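Local coordinates for protein acyl-coenzyme A oxidase 3 (Yarrowia lipolytica, PDB 5YS9) that oxidises acyl-CoA substrates of several chain lengths to (2E)-enoyl-CoA with an FAD cofactor, passing electrons to oxygen as the first step of peroxisomal fatty acid beta-oxidation, at residues 44-49 against 312-317; 360-365 against 635-640; 53-58 against 108-113. All coordinates share one frame; numbering follows the deposited sequence.

Overall arrangement
From the N terminus, helix 38-46 turns through Gly47 and Gly48 into helix 49-63, which contact 3 joins to helix 101-111, closing a 49-residue loop within the N-terminal helical domain. That loop lies wholly within the far longer one that contact 1 closes, 262 residues that also take in the central beta domain before the chain reaches helix 300-330. Helix 349-385 follows, and there contact 2 opens, to close at 635-640 with 269 residues between. Contacts 1 and 2 are thus in series, yet they touch, with centres about 6 Å apart. Contact 3 also touches contact 1 but stays about 5 Å from contact 2, nearest atoms. Together they tie three helical parts into one interior.

Contact 1: residues 44-49 against 312-317; sequences FLHGGE and DSFFVS
His46 points the CE1 corner of its imidazole at two phenylalanines, Phe314 and Phe315, in a buried helix-to-helix contact that joins the N-terminal helical domain of the acyl-CoA oxidase fold to the first long helix of its C-terminal bundle. From His46 CE1 to Phe314 CE2 is 4.0 Å, and the two side chains run at about a right angle. The same carbon meets Phe315 CE1 at 4.1 Å, and here the imidazole presents its edge, since Phe315 CE1 sits near the plane of the histidine ring. One imidazole carbon thus meets a ring carbon of each phenyl group, approaching both phenyl planes obliquely.

The two phenylalanines, though neighbours in sequence, reach it by different routes. Phe314 CG stands anti to the backbone N (chi1 163°), whereas Phe315 CG lies beside its own N and anti to the carbonyl carbon (chi1 -78°). As a result Phe314 CD2 comes to rest 3.8 Å above one face of the Phe315 ring, toward its rim, and the pair presents a joined surface. Leu45, the residue just before His46, adds an aliphatic touch through CD2, 4.3 Å from Phe314 CE1. Beyond the pair, Leu45 also packs on Tyr363 and Phe637, and its carbonyl O accepts a hydrogen bond from Lys366 NZ.

Beyond His46 the chain leaves the helix through a Schellman motif with Gly47 at positive phi, and Gly48 then serves as N-cap of the next helix, carrying the chain away from 312-317. On the other side, the turn that carries Phe314 and Phe315 is reinforced within its helix: Ser313 O accepts from both Ser317 N and Ser317 OG, which approach from opposite faces of its plane, and the hydroxyl bond is 2.8 Å long.

Contact 2: residues 360-365 against 635-640; sequences AFTYAM and DAFGLS
This is a buried, largely apolar contact between a long helix and a turn: Tyr363 and Thr362 on helix 349-385 meet Phe637 and Ala636 in the bend that links helices 630-635 and 641-644. An aromatic pair carries most of it. The rings of Tyr363 and Phe637 have centroids 5.5 Å apart and planes inclined at 57°, an oblique pairing. The closest atoms are Tyr363 CE1 and Phe637 CZ, 3.6 Å apart, with Phe637 CE1 equally near. Phe637 reaches in because its CG lies beside the backbone N and anti to the carbonyl carbon (chi1 -57°), which sends the ring off the turn toward the helix.

Two smaller touches flank the pair. Thr362 OG1 lies 4.0 Å from Phe637 CZ, a van der Waals approach by the hydroxyl oxygen. At the far end of the tyrosine, the Ala636 methyl carbon CB sits 3.7 Å from Tyr363 OH. That hydroxyl is hydrogen-bonded to Tyr633 O, one turn earlier, so the ring both packs against the bend and is tied to the helix leading into it. A valine in place of Tyr363 would probably leave Tyr633 O without this partner and open a gap next to Phe637 CE1 and CZ.

The bend itself is a type I beta turn from Asp635 to Gly638, closed by Gly638 N on Asp635 O at 3.1 Å. Its first residue is held from outside, as the Asp635 carboxylate forms salt bridges with Arg326 and Arg31. In this acyl-CoA oxidase the contact joins the two C-terminal helical domains, the bundle built on helices 300-330, 349-385 and 391-428 and the second alpha-helical domain that follows it.

Contact 3: residues 53-58 against 108-113; sequences TMIERL and SQLHGI
Leu58 N donates to Met54 O at 2.9 Å, a routine helical bond that holds in place the turn from which Leu58 and Ile55 meet helix 101-111. From that helix, Leu110 meets both. One of its methyls, CD1, lies 3.5 Å from Leu58 CB and 3.9 Å from Leu58 CD1, so that the methyl abuts the CB of Leu58 and also reaches one of its branches. The two side chains run at about a right angle. Leu110 CD2, the other branch, is turned to Ile55 CG2 at 4.3 Å, and the fork of the leucine is therefore divided between two residues of the opposing helix. Chi1 of -65° sets Leu110 CG beside the backbone N, and chi2 of 163° then turns the two methyls to their separate partners.

Close helix approach accompanies it, the CA atoms of Leu58 and Leu110 being 7.8 Å apart. Leu110 also packs on Met59 and Leu62, while on the solvent side Arg57 forms a salt bridge with Glu103. Gln109, next to the leucine, probably bonds through NE2 to Asp312 OD1. Ile55, Leu58, Met59 and Leu62 stand at the spacing of a four-residue hole, and Leu110 seated among them fits knobs-into-holes packing within the all-helical N-terminal domain of the acyl-CoA oxidase fold.

Contact 1: residues 44-49 against 312-317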
loop_
_atom_site.group_PDB
_atom_site.type_symbol
_atom_site.label_atom_id
_atom_site.label_comp_id
_atom_site.label_asym_id
_atom_site.label_seq_id
_atom_site.Cartn_x
_atom_site.Cartn_y
_atom_site.Cartn_z
ATOM N N PHE A 44 -21.457 21.904 -5.275
ATOM C CA PHE A 44 -21.433 20.819 -6.230
ATOM C C PHE A 44 -21.032 19.462 -5.599
ATOM O O PHE A 44 -21.649 18.463 -5.881
ATOM C CB PHE A 44 -20.522 21.149 -7.409
ATOM C CG PHE A 44 -20.406 20.023 -8.401
ATOM C CD1 PHE A 44 -21.479 19.687 -9.196
ATOM C CD2 PHE A 44 -19.251 19.249 -8.473
ATOM C CE1 PHE A 44 -21.383 18.638 -10.086
ATOM C CE2 PHE A 44 -19.152 18.206 -9.366
ATOM C CZ PHE A 44 -20.224 17.899 -10.175
ATOM N N LEU A 45 -19.991 19.430 -4.767
ATOM C CA LEU A 45 -19.542 18.163 -4.161
ATOM C C LEU A 45 -20.583 17.530 -3.279
ATOM O O LEU A 45 -20.725 16.311 -3.274
ATOM C CB LEU A 45 -18.251 18.347 -3.376
ATOM C CG LEU A 45 -17.035 18.555 -4.253
ATOM C CD1 LEU A 45 -15.876 19.137 -3.464
ATOM C CD2 LEU A 45 -16.638 17.249 -4.909
ATOM N N HIS A 46 -21.313 18.348 -2.534
ATOM C CA HIS A 46 -22.260 17.827 -1.555
ATOM C C HIS A 46 -23.731 18.027 -1.954
ATOM O O HIS A 46 -24.606 17.862 -1.111
ATOM C CB HIS A 46 -21.969 18.484 -0.225
ATOM C CG HIS A 46 -20.650 18.100 0.329
ATOM N ND1 HIS A 46 -20.385 16.817 0.768
ATOM C CD2 HIS A 46 -19.506 18.810 0.499
ATOM C CE1 HIS A 46 -19.153 16.771 1.235
ATOM N NE2 HIS A 46 -18.593 17.957 1.060
ATOM N N GLY A 47 -23.998 18.390 -3.217
ATOM C CA GLY A 47 -25.365 18.479 -3.744
ATOM C C GLY A 47 -26.236 19.569 -3.162
ATOM O O GLY A 47 -27.356 19.332 -2.791
ATOM N N GLY A 48 -25.695 20.764 -3.036
ATOM C CA GLY A 48 -26.465 21.929 -2.693
ATOM C C GLY A 48 -26.185 22.527 -1.336
ATOM O O GLY A 48 -25.437 21.971 -0.512
ATOM N N GLU A 49 -26.836 23.666 -1.129
ATOM C CA GLU A 49 -26.656 24.530 0.012
ATOM C C GLU A 49 -27.061 23.840 1.326
ATOM O O GLU A 49 -26.377 23.969 2.341
ATOM C CB GLU A 49 -27.483 25.825 -0.218
ATOM C CG GLU A 49 -27.278 26.952 0.812
ATOM C CD GLU A 49 -28.262 28.119 0.659
ATOM O OE1 GLU A 49 -29.011 28.171 -0.348
ATOM O OE2 GLU A 49 -28.289 28.988 1.563
ATOM N N ASP A 312 -17.381 6.937 1.392
ATOM C CA ASP A 312 -16.228 6.837 2.309
ATOM C C ASP A 312 -14.914 6.997 1.545
ATOM O O ASP A 312 -13.976 7.580 2.070
ATOM C CB ASP A 312 -16.167 5.473 3.059
ATOM C CG ASP A 312 -17.252 5.306 4.125
ATOM O OD1 ASP A 312 -17.879 6.314 4.484
ATOM O OD2 ASP A 312 -17.502 4.152 4.608
ATOM N N SER A 313 -14.830 6.432 0.337
ATOM C CA SER A 313 -13.609 6.523 -0.444
ATOM C C SER A 313 -13.323 8.001 -0.760
ATOM O O SER A 313 -12.140 8.472 -0.745
ATOM C CB SER A 313 -13.663 5.664 -1.709
ATOM O OG SER A 313 -13.764 4.277 -1.392
ATOM N N PHE A 314 -14.400 8.733 -1.014
ATOM C CA PHE A 314 -14.282 10.156 -1.200
ATOM C C PHE A 314 -13.824 10.865 0.062
ATOM O O PHE A 314 -12.829 11.611 0.059
ATOM C CB PHE A 314 -15.612 10.764 -1.674
ATOM C CG PHE A 314 -15.672 12.245 -1.491
ATOM C CD1 PHE A 314 -14.942 13.068 -2.316
ATOM C CD2 PHE A 314 -16.396 12.803 -0.434
ATOM C CE1 PHE A 314 -14.973 14.443 -2.156
ATOM C CE2 PHE A 314 -16.424 14.187 -0.250
ATOM C CZ PHE A 314 -15.715 15.005 -1.123
ATOM N N PHE A 315 -14.592 10.650 1.118
ATOM C CA PHE A 315 -14.352 11.267 2.384
ATOM C C PHE A 315 -12.931 11.109 2.930
ATOM O O PHE A 315 -12.414 12.048 3.517
ATOM C CB PHE A 315 -15.368 10.756 3.407
ATOM C CG PHE A 315 -16.724 11.401 3.286
ATOM C CD1 PHE A 315 -16.863 12.793 3.394
ATOM C CD2 PHE A 315 -17.865 10.632 3.056
ATOM C CE1 PHE A 315 -18.116 13.383 3.310
ATOM C CE2 PHE A 315 -19.127 11.218 2.947
ATOM C CZ PHE A 315 -19.251 12.587 3.078
ATOM N N VAL A 316 -12.309 9.942 2.745
ATOM C CA VAL A 316 -10.919 9.737 3.140
ATOM C C VAL A 316 -9.956 10.340 2.127
ATOM O O VAL A 316 -9.018 11.000 2.514
ATOM C CB VAL A 316 -10.583 8.245 3.413
ATOM C CG1 VAL A 316 -9.097 8.030 3.773
ATOM C CG2 VAL A 316 -11.419 7.774 4.566
ATOM N N SER A 317 -10.156 10.070 0.849
ATOM C CA SER A 317 -9.220 10.517 -0.166
ATOM C C SER A 317 -8.950 12.025 -0.170
ATOM O O SER A 317 -7.799 12.427 -0.339
ATOM C CB SER A 317 -9.679 10.092 -1.565
ATOM O OG SER A 317 -9.557 8.699 -1.713
#

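Contact 2: residues 360-365 against 635-640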
loop_
_atom_site.group_PDB
_atom_site.type_symbol
_atom_site.label_atom_id
_atom_site.label_comp_id
_atom_site.label_asym_id
_atom_site.label_seq_id
_atom_site.Cartn_x
_atom_site.Cartn_y
_atom_site.Cartn_z
ATOM N N ALA A 360 -8.703 14.656 -9.389
ATOM C CA ALA A 360 -9.831 14.465 -10.268
ATOM C C ALA A 360 -10.584 13.192 -9.911
ATOM O O ALA A 360 -11.792 13.178 -9.875
ATOM C CB ALA A 360 -9.366 14.440 -11.704
ATOM N N PHE A 361 -9.847 12.139 -9.609
ATOM C CA PHE A 361 -10.424 10.864 -9.254
ATOM C C PHE A 361 -11.262 10.967 -7.997
ATOM O O PHE A 361 -12.302 10.358 -7.904
ATOM C CB PHE A 361 -9.308 9.853 -9.035
ATOM C CG PHE A 361 -9.650 8.465 -9.453
ATOM C CD1 PHE A 361 -10.852 7.904 -9.116
ATOM C CD2 PHE A 361 -8.752 7.718 -10.170
ATOM C CE1 PHE A 361 -11.157 6.629 -9.492
ATOM C CE2 PHE A 361 -9.044 6.440 -10.546
ATOM C CZ PHE A 361 -10.250 5.898 -10.215
ATOM N N THR A 362 -10.793 11.709 -7.010
ATOM C CA THR A 362 -11.550 11.845 -5.778
ATOM C C THR A 362 -12.882 12.556 -5.960
ATOM O O THR A 362 -13.864 12.134 -5.410
ATOM C CB THR A 362 -10.711 12.290 -4.547
ATOM O OG1 THR A 362 -11.377 13.326 -3.831
ATOM C CG2 THR A 362 -9.338 12.721 -4.938
ATOM N N TYR A 363 -12.919 13.593 -6.781
ATOM C CA TYR A 363 -14.168 14.272 -7.094
ATOM C C TYR A 363 -15.108 13.304 -7.779
ATOM O O TYR A 363 -16.295 13.290 -7.512
ATOM C CB TYR A 363 -13.922 15.433 -8.048
ATOM C CG TYR A 363 -13.685 16.777 -7.414
ATOM C CD1 TYR A 363 -12.619 16.983 -6.556
ATOM C CD2 TYR A 363 -14.508 17.851 -7.696
ATOM C CE1 TYR A 363 -12.395 18.212 -5.985
ATOM C CE2 TYR A 363 -14.284 19.080 -7.130
ATOM C CZ TYR A 363 -13.228 19.254 -6.277
ATOM O OH TYR A 363 -13.008 20.477 -5.716
ATOM N N ALA A 364 -14.549 12.506 -8.677
ATOM C CA ALA A 364 -15.279 11.518 -9.448
ATOM C C ALA A 364 -15.902 10.442 -8.578
ATOM O O ALA A 364 -17.003 9.986 -8.835
ATOM C CB ALA A 364 -14.374 10.893 -10.488
ATOM N N MET A 365 -15.177 10.017 -7.561
ATOM C CA MET A 365 -15.720 9.078 -6.612
ATOM C C MET A 365 -17.003 9.646 -6.021
ATOM O O MET A 365 -18.031 8.989 -6.043
ATOM C CB MET A 365 -14.741 8.758 -5.509
ATOM C CG MET A 365 -13.676 7.728 -5.866
ATOM S SD MET A 365 -12.305 7.895 -4.707
ATOM C CE MET A 365 -11.536 6.394 -5.135
ATOM N N ASP A 635 -9.451 23.500 -1.264
ATOM C CA ASP A 635 -10.190 24.273 -0.249
ATOM C C ASP A 635 -11.663 24.027 -0.344
ATOM O O ASP A 635 -12.327 24.173 0.684
ATOM C CB ASP A 635 -9.965 25.784 -0.349
ATOM C CG ASP A 635 -8.600 26.221 0.174
ATOM O OD1 ASP A 635 -7.889 25.457 0.894
ATOM O OD2 ASP A 635 -8.240 27.362 -0.141
ATOM N N ALA A 636 -12.163 23.654 -1.545
ATOM C CA ALA A 636 -13.586 23.291 -1.718
ATOM C C ALA A 636 -14.115 22.146 -0.830
ATOM O O ALA A 636 -15.346 22.116 -0.518
ATOM C CB ALA A 636 -13.907 23.002 -3.168
ATOM N N PHE A 637 -13.218 21.239 -0.398
ATOM C CA PHE A 637 -13.612 20.159 0.532
ATOM C C PHE A 637 -14.017 20.680 1.916
ATOM O O PHE A 637 -14.725 20.006 2.631
ATOM C CB PHE A 637 -12.506 19.166 0.727
ATOM C CG PHE A 637 -12.010 18.516 -0.534
ATOM C CD1 PHE A 637 -12.869 17.798 -1.366
ATOM C CD2 PHE A 637 -10.647 18.528 -0.839
ATOM C CE1 PHE A 637 -12.365 17.156 -2.516
ATOM C CE2 PHE A 637 -10.139 17.877 -1.969
ATOM C CZ PHE A 637 -10.998 17.203 -2.818
ATOM N N GLY A 638 -13.549 21.865 2.306
ATOM C CA GLY A 638 -13.936 22.489 3.575
ATOM C C GLY A 638 -13.470 21.769 4.831
ATOM O O GLY A 638 -14.179 21.713 5.821
ATOM N N LEU A 639 -12.275 21.220 4.786
ATOM C CA LEU A 639 -11.724 20.485 5.909
ATOM C C LEU A 639 -10.978 21.451 6.809
ATOM O O LEU A 639 -10.111 22.149 6.346
ATOM C CB LEU A 639 -10.759 19.407 5.404
ATOM C CG LEU A 639 -11.373 18.296 4.517
ATOM C CD1 LEU A 639 -10.304 17.405 3.946
ATOM C CD2 LEU A 639 -12.415 17.485 5.295
ATOM N N SER A 640 -11.312 21.474 8.093
ATOM C CA SER A 640 -10.536 22.212 9.066
ATOM C C SER A 640 -9.260 21.426 9.388
ATOM O O SER A 640 -9.109 20.238 9.029
ATOM C CB SER A 640 -11.338 22.452 10.352
ATOM O OG SER A 640 -11.632 21.215 10.991
#

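Contact 3: residues 53-58 against 108-113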
loop_
_atom_site.group_PDB
_atom_site.type_symbol
_atom_site.label_atom_id
_atom_site.label_comp_id
_atom_site.label_asym_id
_atom_site.label_seq_id
_atom_site.Cartn_x
_atom_site.Cartn_y
_atom_site.Cartn_z
ATOM N N THR A 53 -24.644 23.065 4.628
ATOM C CA THR A 53 -24.819 23.575 5.994
ATOM C C THR A 53 -24.887 22.409 6.978
ATOM O O THR A 53 -24.348 22.496 8.086
ATOM C CB THR A 53 -26.101 24.398 6.181
ATOM O OG1 THR A 53 -27.202 23.566 5.828
ATOM C CG2 THR A 53 -26.074 25.692 5.339
ATOM N N MET A 54 -25.536 21.324 6.578
ATOM C CA MET A 54 -25.643 20.170 7.459
ATOM C C MET A 54 -24.245 19.575 7.777
ATOM O O MET A 54 -23.893 19.332 8.937
ATOM C CB MET A 54 -26.532 19.086 6.852
ATOM C CG MET A 54 -26.802 17.980 7.845
ATOM S SD MET A 54 -27.475 16.498 7.080
ATOM C CE MET A 54 -29.194 16.602 7.534
ATOM N N ILE A 55 -23.469 19.344 6.734
ATOM C CA ILE A 55 -22.128 18.850 6.863
ATOM C C ILE A 55 -21.280 19.803 7.693
ATOM O O ILE A 55 -20.449 19.373 8.467
ATOM C CB ILE A 55 -21.543 18.653 5.460
ATOM C CG1 ILE A 55 -22.134 17.373 4.882
ATOM C CG2 ILE A 55 -20.007 18.609 5.439
ATOM C CD1 ILE A 55 -21.829 17.198 3.423
ATOM N N GLU A 56 -21.459 21.090 7.507
ATOM C CA GLU A 56 -20.707 22.039 8.281
ATOM C C GLU A 56 -21.063 21.923 9.745
ATOM O O GLU A 56 -20.213 22.006 10.600
ATOM C CB GLU A 56 -20.953 23.441 7.766
ATOM C CG GLU A 56 -19.985 23.834 6.679
ATOM C CD GLU A 56 -20.445 25.023 5.878
ATOM O OE1 GLU A 56 -21.456 25.639 6.249
ATOM O OE2 GLU A 56 -19.785 25.333 4.876
ATOM N N ARG A 57 -22.341 21.734 10.014
ATOM C CA ARG A 57 -22.828 21.587 11.359
ATOM C C ARG A 57 -22.255 20.356 12.023
ATOM O O ARG A 57 -21.784 20.416 13.140
ATOM C CB ARG A 57 -24.336 21.416 11.289
ATOM C CG ARG A 57 -25.134 22.306 12.208
ATOM C CD ARG A 57 -26.279 21.548 12.862
ATOM N NE ARG A 57 -26.982 20.665 11.939
ATOM C CZ ARG A 57 -27.337 19.417 12.217
ATOM N NH1 ARG A 57 -27.063 18.887 13.395
ATOM N NH2 ARG A 57 -27.969 18.702 11.307
ATOM N N LEU A 58 -22.319 19.237 11.319
ATOM C CA LEU A 58 -21.811 17.981 11.824
ATOM C C LEU A 58 -20.312 17.986 12.061
ATOM O O LEU A 58 -19.850 17.474 13.059
ATOM C CB LEU A 58 -22.168 16.859 10.862
ATOM C CG LEU A 58 -23.639 16.492 10.728
ATOM C CD1 LEU A 58 -23.823 15.438 9.664
ATOM C CD2 LEU A 58 -24.208 16.023 12.044
ATOM N N SER A 108 -21.280 9.638 11.239
ATOM C CA SER A 108 -20.354 8.541 11.350
ATOM C C SER A 108 -19.339 8.464 10.166
ATOM O O SER A 108 -18.244 7.977 10.343
ATOM C CB SER A 108 -21.076 7.224 11.659
ATOM O OG SER A 108 -21.520 6.607 10.496
ATOM N N GLN A 109 -19.656 9.011 9.007
ATOM C CA GLN A 109 -18.732 8.988 7.859
ATOM C C GLN A 109 -17.702 10.139 7.941
ATOM O O GLN A 109 -16.512 9.995 7.637
ATOM C CB GLN A 109 -19.504 9.165 6.548
ATOM C CG GLN A 109 -20.286 7.989 5.989
ATOM C CD GLN A 109 -20.978 8.368 4.658
ATOM O OE1 GLN A 109 -21.800 9.317 4.604
ATOM N NE2 GLN A 109 -20.638 7.656 3.591
ATOM N N LEU A 110 -18.195 11.305 8.300
ATOM C CA LEU A 110 -17.332 12.434 8.599
ATOM C C LEU A 110 -16.282 12.092 9.692
ATOM O O LEU A 110 -15.130 12.479 9.575
ATOM C CB LEU A 110 -18.162 13.653 9.016
ATOM C CG LEU A 110 -19.073 14.237 7.916
ATOM C CD1 LEU A 110 -20.104 15.134 8.563
ATOM C CD2 LEU A 110 -18.260 14.986 6.868
ATOM N N HIS A 111 -16.712 11.385 10.726
ATOM C CA HIS A 111 -15.863 11.028 11.841
ATOM C C HIS A 111 -14.822 10.011 11.410
ATOM O O HIS A 111 -13.757 9.954 12.022
ATOM C CB HIS A 111 -16.714 10.424 12.968
ATOM C CG HIS A 111 -15.971 10.203 14.249
ATOM N ND1 HIS A 111 -16.204 9.120 15.066
ATOM C CD2 HIS A 111 -14.996 10.925 14.851
ATOM C CE1 HIS A 111 -15.429 9.208 16.133
ATOM N NE2 HIS A 111 -14.679 10.287 16.019
ATOM N N GLY A 112 -15.176 9.204 10.393
ATOM C CA GLY A 112 -14.303 8.220 9.775
ATOM C C GLY A 112 -13.159 8.811 8.975
ATOM O O GLY A 112 -12.233 8.114 8.625
ATOM N N ILE A 113 -13.224 10.094 8.675
ATOM C CA ILE A 113 -12.096 10.812 8.080
ATOM C C ILE A 113 -10.859 10.833 8.998
ATOM O O ILE A 113 -9.741 10.803 8.523
ATOM C CB ILE A 113 -12.479 12.256 7.727
ATOM C CG1 ILE A 113 -13.673 12.248 6.757
ATOM C CG2 ILE A 113 -11.311 13.005 7.080
ATOM C CD1 ILE A 113 -14.339 13.609 6.534
#